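Local coordinates for protein AncCDT-1 (Synthetic construct, PDB 5T0W) that probably serves as a solute receptor that binds amino acids, here arginine, and is a reconstructed ancestral precursor of cyclohexadienyl dehydratase, at residues 132-137 / 174-179; 14-19 / 218-223; 34-39 / 46-51. One frame throughout, in Å; residues are numbered along the deposited sequence.

Contact 1 of 3, residues 132-137 / 174-179; sequences PDVKVA and RADAMV
The carbonyl oxygen of Lys135 takes two backbone N-H groups. Asp176 N reaches Lys135 O at 2.7 Å, and the donor is tilted 18° from the carbonyl plane. Ala177 N adds a weak bond to the same Lys135 O at 3.4 Å. Asp176 grips Lys135 a second time through its carboxylate. Lys135 N lies 2.6 Å from Asp176 OD2 in an almost straight bond, with the oxygen met nearly along its C-O axis. CG of Asp176 stands beside its own backbone N (chi1 -56°), which turns the carboxylate back to the Lys135 amide.

Beyond this point the chains pair as parallel strands. Ala137 N bonds to Ala177 O at 2.9 Å, and Val179 N bonds to Ala137 O at 3.2 Å. These belong to the mixed sheet of one lobe of the periplasmic binding protein fold, in which 107-115 runs antiparallel to 177-181. Strand 135-139 runs between 156-160 and 177-181, and its link through helix 143-151 to 156-160 is a beta-alpha-beta crossover. Further along the two paired strands lie Gln139 and Asp181, which line the arginine pocket.

Val136 and Ala177 share one face of the sheet. Val136 CG1 touches Val179 CG2 at 3.9 Å. The other face carries Ala137 and Met178, whose CB atoms are 4.2 Å apart. Helix 163-171 covers this face, with Ala166 against both residues. On the opposite face Ala177 packs on Leu129. Arg174 makes a salt bridge through NE to Glu169 of helix 163-171.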
loop_
_atom_site.group_PDB
_atom_site.type_symbol
_atom_site.label_atom_id
_atom_site.label_comp_id
_atom_site.label_asym_id
_atom_site.label_seq_id
_atom_site.Cartn_x
_atom_site.Cartn_y
_atom_site.Cartn_z
ATOM N N PRO A 132 -13.028 25.326 -1.398
ATOM C CA PRO A 132 -11.823 25.910 -0.798
ATOM C C PRO A 132 -11.749 25.835 0.732
ATOM O O PRO A 132 -10.664 25.997 1.303
ATOM C CB PRO A 132 -11.856 27.363 -1.275
ATOM C CG PRO A 132 -12.975 27.469 -2.257
ATOM C CD PRO A 132 -13.924 26.363 -1.917
ATOM N N ASP A 133 -12.887 25.599 1.376
ATOM C CA ASP A 133 -12.962 25.462 2.840
ATOM C C ASP A 133 -12.700 24.031 3.328
ATOM O O ASP A 133 -12.511 23.804 4.530
ATOM C CB ASP A 133 -14.326 25.945 3.395
ATOM C CG ASP A 133 -15.512 25.420 2.605
ATOM O OD1 ASP A 133 -15.338 24.697 1.626
ATOM O OD2 ASP A 133 -16.652 25.758 2.930
ATOM N N VAL A 134 -12.648 23.086 2.390
ATOM C CA VAL A 134 -12.431 21.674 2.715
ATOM C C VAL A 134 -10.950 21.309 2.900
ATOM O O VAL A 134 -10.121 21.601 2.049
ATOM C CB VAL A 134 -13.047 20.772 1.630
ATOM C CG1 VAL A 134 -12.576 19.344 1.778
ATOM C CG2 VAL A 134 -14.569 20.851 1.679
ATOM N N LYS A 135 -10.637 20.686 4.038
ATOM C CA LYS A 135 -9.299 20.146 4.320
ATOM C C LYS A 135 -9.350 18.633 4.208
ATOM O O LYS A 135 -10.172 17.988 4.846
ATOM C CB LYS A 135 -8.821 20.518 5.732
ATOM C CG LYS A 135 -8.668 22.009 6.011
ATOM C CD LYS A 135 -8.430 22.267 7.501
ATOM C CE LYS A 135 -9.083 23.548 8.028
ATOM N NZ LYS A 135 -8.108 24.602 8.435
ATOM N N VAL A 136 -8.462 18.075 3.410
ATOM C CA VAL A 136 -8.376 16.631 3.217
ATOM C C VAL A 136 -7.008 16.084 3.535
ATOM O O VAL A 136 -6.028 16.640 3.072
ATOM C CB VAL A 136 -8.607 16.347 1.696
ATOM C CG1 VAL A 136 -8.430 14.880 1.353
ATOM C CG2 VAL A 136 -9.957 16.903 1.237
ATOM N N ALA A 137 -6.954 14.975 4.272
ATOM C CA ALA A 137 -5.709 14.372 4.718
ATOM C C ALA A 137 -5.363 13.141 3.898
ATOM O O ALA A 137 -6.238 12.378 3.504
ATOM C CB ALA A 137 -5.787 13.979 6.191
ATOM N N ARG A 174 -9.712 18.162 12.450
ATOM C CA ARG A 174 -8.766 19.054 11.774
ATOM C C ARG A 174 -8.780 18.875 10.264
ATOM O O ARG A 174 -8.216 19.696 9.528
ATOM C CB ARG A 174 -7.354 18.890 12.307
ATOM C CG ARG A 174 -7.178 19.451 13.705
ATOM C CD ARG A 174 -5.713 19.464 14.093
ATOM N NE ARG A 174 -5.180 18.116 14.336
ATOM C CZ ARG A 174 -5.427 17.384 15.428
ATOM N NH1 ARG A 174 -6.236 17.808 16.393
ATOM N NH2 ARG A 174 -4.868 16.193 15.569
ATOM N N ALA A 175 -9.398 17.793 9.821
ATOM C CA ALA A 175 -9.607 17.577 8.416
ATOM C C ALA A 175 -10.997 17.091 8.240
ATOM O O ALA A 175 -11.572 16.462 9.142
ATOM C CB ALA A 175 -8.607 16.573 7.862
ATOM N N ASP A 176 -11.552 17.391 7.076
ATOM C CA ASP A 176 -12.941 17.042 6.799
ATOM C C ASP A 176 -13.037 15.642 6.270
ATOM O O ASP A 176 -14.050 15.005 6.434
ATOM C CB ASP A 176 -13.547 18.020 5.801
ATOM C CG ASP A 176 -13.436 19.434 6.266
ATOM O OD1 ASP A 176 -14.193 19.812 7.182
ATOM O OD2 ASP A 176 -12.530 20.143 5.786
ATOM N N ALA A 177 -11.967 15.162 5.644
ATOM C CA ALA A 177 -11.932 13.855 5.059
ATOM C C ALA A 177 -10.517 13.360 4.923
ATOM O O ALA A 177 -9.574 14.146 5.043
ATOM C CB ALA A 177 -12.581 13.904 3.703
ATOM N N MET A 178 -10.368 12.057 4.683
ATOM C CA MET A 178 -9.124 11.495 4.230
ATOM C C MET A 178 -9.391 10.548 3.059
ATOM O O MET A 178 -10.443 9.954 2.951
ATOM C CB MET A 178 -8.352 10.787 5.337
ATOM C CG MET A 178 -8.719 9.355 5.604
ATOM S SD MET A 178 -7.688 8.563 6.901
ATOM C CE MET A 178 -6.154 8.306 6.054
ATOM N N VAL A 179 -8.420 10.456 2.161
ATOM C CA VAL A 179 -8.504 9.560 1.049
ATOM C C VAL A 179 -7.433 8.516 1.269
ATOM O O VAL A 179 -6.339 8.826 1.718
ATOM C CB VAL A 179 -8.297 10.280 -0.296
ATOM C CG1 VAL A 179 -8.595 9.325 -1.446
ATOM C CG2 VAL A 179 -9.169 11.529 -0.419
#

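Contact 2 of 3, residues 14-19 / 218-223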
loop_
_atom_site.group_PDB
_atom_site.type_symbol
_atom_site.label_atom_id
_atom_site.label_comp_id
_atom_site.label_asym_id
_atom_site.label_seq_id
_atom_site.Cartn_x
_atom_site.Cartn_y
_atom_site.Cartn_z
ATOM N N SER A 14 23.152 -10.273 -10.110
ATOM C CA SER A 14 21.696 -10.266 -9.827
ATOM C C SER A 14 21.421 -10.328 -8.328
ATOM O O SER A 14 22.082 -11.062 -7.587
ATOM C CB SER A 14 21.004 -11.458 -10.525
ATOM O OG SER A 14 19.589 -11.460 -10.278
ATOM N N THR A 15 20.423 -9.582 -7.891
ATOM C CA THR A 15 20.016 -9.619 -6.504
ATOM C C THR A 15 19.621 -11.043 -6.111
ATOM O O THR A 15 19.801 -11.452 -4.966
ATOM C CB THR A 15 18.846 -8.640 -6.244
ATOM O OG1 THR A 15 19.151 -7.339 -6.777
ATOM C CG2 THR A 15 18.538 -8.538 -4.760
ATOM N N LEU A 16 19.082 -11.806 -7.052
ATOM C CA LEU A 16 18.712 -13.181 -6.767
ATOM C C LEU A 16 19.899 -13.948 -6.206
ATOM O O LEU A 16 19.784 -14.652 -5.203
ATOM C CB LEU A 16 18.209 -13.859 -8.031
ATOM C CG LEU A 16 17.645 -15.271 -7.845
ATOM C CD1 LEU A 16 16.298 -15.274 -7.165
ATOM C CD2 LEU A 16 17.557 -15.986 -9.184
ATOM N N ASP A 17 21.051 -13.792 -6.849
ATOM C CA ASP A 17 22.258 -14.460 -6.397
ATOM C C ASP A 17 22.593 -13.934 -4.999
ATOM O O ASP A 17 22.824 -14.710 -4.063
ATOM C CB ASP A 17 23.424 -14.223 -7.367
ATOM C CG ASP A 17 23.214 -14.875 -8.757
ATOM O OD1 ASP A 17 22.622 -15.977 -8.865
ATOM O OD2 ASP A 17 23.671 -14.268 -9.756
ATOM N N GLU A 18 22.595 -12.610 -4.866
ATOM C CA GLU A 18 22.878 -11.954 -3.585
ATOM C C GLU A 18 21.972 -12.483 -2.478
ATOM O O GLU A 18 22.450 -12.797 -1.383
ATOM C CB GLU A 18 22.747 -10.421 -3.704
ATOM N N ILE A 19 20.677 -12.606 -2.783
ATOM C CA ILE A 19 19.706 -13.134 -1.818
ATOM C C ILE A 19 20.104 -14.536 -1.343
ATOM O O ILE A 19 20.278 -14.775 -0.135
ATOM C CB ILE A 19 18.282 -13.187 -2.391
ATOM C CG1 ILE A 19 17.720 -11.768 -2.530
ATOM C CG2 ILE A 19 17.356 -14.019 -1.510
ATOM C CD1 ILE A 19 16.556 -11.666 -3.492
ATOM N N PRO A 218 16.250 -9.174 -14.271
ATOM C CA PRO A 218 15.134 -10.005 -14.765
ATOM C C PRO A 218 15.054 -11.399 -14.130
ATOM O O PRO A 218 13.994 -12.002 -14.112
ATOM C CB PRO A 218 15.407 -10.100 -16.275
ATOM C CG PRO A 218 16.879 -9.930 -16.392
ATOM C CD PRO A 218 17.288 -8.990 -15.289
ATOM N N GLU A 219 16.160 -11.910 -13.624
ATOM C CA GLU A 219 16.155 -13.207 -12.910
ATOM C C GLU A 219 15.199 -13.131 -11.721
ATOM O O GLU A 219 14.284 -13.947 -11.594
ATOM C CB GLU A 219 17.571 -13.626 -12.436
ATOM C CG GLU A 219 18.400 -14.365 -13.476
ATOM C CD GLU A 219 19.839 -14.611 -13.033
ATOM O OE1 GLU A 219 20.766 -14.128 -13.725
ATOM O OE2 GLU A 219 20.057 -15.242 -11.974
ATOM N N LEU A 220 15.382 -12.103 -10.902
ATOM C CA LEU A 220 14.530 -11.884 -9.722
ATOM C C LEU A 220 13.095 -11.595 -10.105
ATOM O O LEU A 220 12.164 -12.167 -9.539
ATOM C CB LEU A 220 15.091 -10.745 -8.878
ATOM C CG LEU A 220 14.387 -10.498 -7.548
ATOM C CD1 LEU A 220 14.436 -11.725 -6.662
ATOM C CD2 LEU A 220 15.017 -9.300 -6.849
ATOM N N LEU A 221 12.917 -10.762 -11.122
ATOM C CA LEU A 221 11.570 -10.437 -11.612
ATOM C C LEU A 221 10.820 -11.673 -12.099
ATOM O O LEU A 221 9.667 -11.887 -11.742
ATOM C CB LEU A 221 11.622 -9.393 -12.725
ATOM C CG LEU A 221 10.253 -8.923 -13.222
ATOM C CD1 LEU A 221 9.355 -8.506 -12.070
ATOM C CD2 LEU A 221 10.380 -7.782 -14.227
ATOM N N ASN A 222 11.496 -12.482 -12.915
ATOM C CA ASN A 222 10.908 -13.735 -13.417
ATOM C C ASN A 222 10.576 -14.680 -12.278
ATOM O O ASN A 222 9.536 -15.317 -12.276
ATOM C CB ASN A 222 11.847 -14.408 -14.399
ATOM C CG ASN A 222 12.074 -13.568 -15.645
ATOM O OD1 ASN A 222 11.309 -12.649 -15.947
ATOM N ND2 ASN A 222 13.137 -13.883 -16.379
ATOM N N TRP A 223 11.465 -14.731 -11.296
ATOM C CA TRP A 223 11.278 -15.614 -10.156
ATOM C C TRP A 223 10.025 -15.213 -9.389
ATOM O O TRP A 223 9.116 -16.028 -9.169
ATOM C CB TRP A 223 12.486 -15.518 -9.238
ATOM C CG TRP A 223 12.426 -16.455 -8.155
ATOM C CD1 TRP A 223 11.584 -16.420 -7.082
ATOM C CD2 TRP A 223 13.241 -17.623 -8.005
ATOM N NE1 TRP A 223 11.837 -17.495 -6.264
ATOM C CE2 TRP A 223 12.845 -18.247 -6.816
ATOM C CE3 TRP A 223 14.276 -18.195 -8.764
ATOM C CZ2 TRP A 223 13.417 -19.404 -6.384
ATOM C CZ3 TRP A 223 14.849 -19.337 -8.321
ATOM C CH2 TRP A 223 14.426 -19.934 -7.137
#
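The indole of Trp223 has Leu16 CD1 3.7 Å above its plane, displaced toward the rim. The methyl sits near Trp223 CD2 and CE3. The second methyl, Leu16 CD2, is 4.0 Å from Trp223 CE3 and also reaches the Glu219 side chain. Leu16 and Trp223 cross at about a right angle. Each has CG anti to its backbone N (chi1 -174° and -175°), and both project between the two helices.

Leu220 takes part with both of its branches. Its CD1 meets Ile19 CD1 at 3.8 Å and Leu16 CD1 at 4.0 Å. Its CD2 lies against Thr15 CB at 3.9 Å. Cutting Leu16 back to an alanine is likely to open a gap beside Trp223 and Leu220 and let the indole turn more freely.

No hydrogen bond links the two segments. Asp17 OD1 and Glu219 OE2 are 4.1 Å apart. These like charges probably repel mildly. Ser14 OG accepts from Leu16 N at 3.3 Å, an ST turn at the start of the helix. Asp217, just before 218-223, joins this helix to the N-terminal segment: its carboxylate bonds to Ser14 OG and Thr15 OG1.

The contact is plain structural packing of the N-terminal helix 15-22 on helix 218-233. The axes of 15-19 and 218-223 are inclined at 75°. Leu60 of helix 48-60 closes the contact from another side, touching Leu16, Ile19 and Trp223. Leu220 also rests on Ile213 of strand 207-213.

Contact 3 of 3, residues 34-39 / 46-51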
loop_
_atom_site.group_PDB
_atom_site.type_symbol
_atom_site.label_atom_id
_atom_site.label_comp_id
_atom_site.label_asym_id
_atom_site.label_seq_id
_atom_site.Cartn_x
_atom_site.Cartn_y
_atom_site.Cartn_z
ATOM N N LYS A 34 -2.470 -1.320 7.662
ATOM C CA LYS A 34 -3.359 -2.466 7.774
ATOM C C LYS A 34 -4.316 -2.383 6.654
ATOM O O LYS A 34 -4.725 -1.308 6.304
ATOM C CB LYS A 34 -4.157 -2.429 9.062
ATOM C CG LYS A 34 -3.352 -2.747 10.295
ATOM C CD LYS A 34 -3.977 -2.271 11.625
ATOM C CE LYS A 34 -3.482 -0.903 12.111
ATOM N NZ LYS A 34 -4.273 -0.491 13.325
ATOM N N PRO A 35 -4.691 -3.521 6.088
ATOM C CA PRO A 35 -4.273 -4.874 6.422
ATOM C C PRO A 35 -3.063 -5.420 5.600
ATOM O O PRO A 35 -2.850 -6.629 5.563
ATOM C CB PRO A 35 -5.531 -5.675 6.107
ATOM C CG PRO A 35 -6.066 -4.997 4.899
ATOM C CD PRO A 35 -5.722 -3.533 5.039
ATOM N N PHE A 36 -2.261 -4.553 4.994
ATOM C CA PHE A 36 -1.160 -5.015 4.142
ATOM C C PHE A 36 0.092 -5.336 4.934
ATOM O O PHE A 36 0.634 -6.439 4.813
ATOM C CB PHE A 36 -0.849 -3.984 3.073
ATOM C CG PHE A 36 -1.899 -3.880 2.037
ATOM C CD1 PHE A 36 -1.913 -4.762 0.977
ATOM C CD2 PHE A 36 -2.898 -2.921 2.136
ATOM C CE1 PHE A 36 -2.900 -4.705 0.013
ATOM C CE2 PHE A 36 -3.897 -2.840 1.168
ATOM C CZ PHE A 36 -3.887 -3.734 0.106
ATOM N N SER A 37 0.544 -4.399 5.767
ATOM C CA SER A 37 1.624 -4.699 6.701
ATOM C C SER A 37 1.547 -3.826 7.947
ATOM O O SER A 37 1.417 -2.592 7.868
ATOM C CB SER A 37 2.986 -4.531 6.044
ATOM O OG SER A 37 3.139 -3.208 5.629
ATOM N N PHE A 38 1.633 -4.475 9.099
ATOM C CA PHE A 38 1.511 -3.781 10.357
ATOM C C PHE A 38 2.090 -4.630 11.475
ATOM O O PHE A 38 2.698 -5.703 11.259
ATOM C CB PHE A 38 0.060 -3.366 10.611
ATOM C CG PHE A 38 -0.916 -4.490 10.556
ATOM C CD1 PHE A 38 -1.333 -4.995 9.345
ATOM C CD2 PHE A 38 -1.452 -5.024 11.739
ATOM C CE1 PHE A 38 -2.253 -6.026 9.295
ATOM C CE2 PHE A 38 -2.367 -6.048 11.697
ATOM C CZ PHE A 38 -2.761 -6.562 10.467
ATOM N N LYS A 39 2.015 -4.061 12.662
ATOM C CA LYS A 39 2.372 -4.767 13.871
ATOM C C LYS A 39 1.105 -5.281 14.495
ATOM O O LYS A 39 0.099 -4.581 14.529
ATOM C CB LYS A 39 3.077 -3.811 14.836
ATOM C CG LYS A 39 4.305 -3.106 14.259
ATOM C CD LYS A 39 5.193 -4.009 13.419
ATOM C CE LYS A 39 6.604 -3.426 13.321
ATOM N NZ LYS A 39 7.368 -3.547 14.598
ATOM N N THR A 46 2.792 -8.466 10.488
ATOM C CA THR A 46 1.622 -9.217 10.117
ATOM C C THR A 46 0.847 -8.493 9.018
ATOM O O THR A 46 0.906 -7.287 8.904
ATOM C CB THR A 46 0.754 -9.497 11.364
ATOM O OG1 THR A 46 -0.362 -10.304 10.994
ATOM C CG2 THR A 46 0.257 -8.209 11.972
ATOM N N GLY A 47 0.134 -9.249 8.207
ATOM C CA GLY A 47 -0.604 -8.682 7.084
ATOM C C GLY A 47 -0.491 -9.521 5.829
ATOM O O GLY A 47 0.265 -10.488 5.775
ATOM N N PHE A 48 -1.217 -9.093 4.798
ATOM C CA PHE A 48 -1.231 -9.730 3.480
ATOM C C PHE A 48 0.144 -9.695 2.853
ATOM O O PHE A 48 0.655 -10.719 2.424
ATOM C CB PHE A 48 -2.224 -8.979 2.621
ATOM C CG PHE A 48 -2.525 -9.613 1.291
ATOM C CD1 PHE A 48 -3.035 -10.873 1.202
ATOM C CD2 PHE A 48 -2.356 -8.887 0.119
ATOM C CE1 PHE A 48 -3.335 -11.430 -0.018
ATOM C CE2 PHE A 48 -2.680 -9.434 -1.109
ATOM C CZ PHE A 48 -3.165 -10.709 -1.172
ATOM N N ASP A 49 0.774 -8.522 2.836
ATOM C CA ASP A 49 2.102 -8.404 2.254
ATOM C C ASP A 49 3.125 -9.223 3.028
ATOM O O ASP A 49 4.109 -9.707 2.468
ATOM C CB ASP A 49 2.558 -6.948 2.221
ATOM C CG ASP A 49 1.982 -6.175 1.076
ATOM O OD1 ASP A 49 1.497 -6.792 0.101
ATOM O OD2 ASP A 49 2.084 -4.925 1.136
ATOM N N ILE A 50 2.899 -9.368 4.330
ATOM C CA ILE A 50 3.820 -10.098 5.203
ATOM C C ILE A 50 3.706 -11.570 4.893
ATOM O O ILE A 50 4.713 -12.232 4.652
ATOM C CB ILE A 50 3.509 -9.817 6.675
ATOM C CG1 ILE A 50 3.652 -8.309 6.961
ATOM C CG2 ILE A 50 4.412 -10.612 7.589
ATOM C CD1 ILE A 50 4.975 -7.698 6.542
ATOM N N ASP A 51 2.489 -12.080 4.826
ATOM C CA ASP A 51 2.306 -13.491 4.490
ATOM C C ASP A 51 2.864 -13.821 3.112
ATOM O O ASP A 51 3.506 -14.845 2.910
ATOM C CB ASP A 51 0.831 -13.872 4.551
ATOM C CG ASP A 51 0.292 -13.922 5.971
ATOM O OD1 ASP A 51 1.057 -13.674 6.928
ATOM O OD2 ASP A 51 -0.918 -14.194 6.116
#
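Thr46 lies over one face of the Phe38 ring. Its CG2 is 3.7 Å from the ring centroid and 24° off the normal, a CH-pi contact. Thr46 O lies over the same face, toward the rim, and Lys34 CG near the rim of the opposite one. Phe38 CG sits between its own backbone N and carbonyl carbon (chi1 55°), which folds the ring over Thr46. The two residues form an antiparallel hydrogen-bonded pair, with Phe38 N to Thr46 O and Thr46 N to Phe38 O both at 2.9 Å. Strands 38-39 and 45-46 make a short hairpin leading into helix 48-60.

Phe36 and Asp49 cross obliquely, ring and carboxylate planes 44° apart. Asp49 OD2 lies 3.6 Å from Phe36 CB. Weak hydrogen bonds join this carboxylate to Tyr106 OH and Gly89 N. Loop carbonyls receive the first helix amides: Phe48 N bonds to Pro35 O at 3.1 Å, and Asp49 N to Phe36 O at 2.9 Å. A CB at Gly47, the N-cap, would clash with Phe36 O.

Phe36 meets the ring of Tyr33, which like Gly89 lines the arginine pocket. Phe48 meets Phe245 of helix 236-245 edge-to-face, and Asp49 packs on strand 207-213.

How the contacts relate
Contact 3 closes first along the chain, before contact 1 opens, and both are nested inside the long loop closed by contact 2. Contacts 1 and 2 lie on opposite sides of the chain's centre, about 43 Å apart between centres. Contact 3 is about 27 Å from contact 1 and 24 Å from contact 2, centre to centre. No two contacts touch. Helix 48-60 links two of them: it begins in contact 3 and its far end packs on contact 2. Contact 1 belongs to the other lobe. The bound arginine lies between the lobes, as expected for a periplasmic binding protein, and contacts 1 and 3 approach its pocket from different lobes.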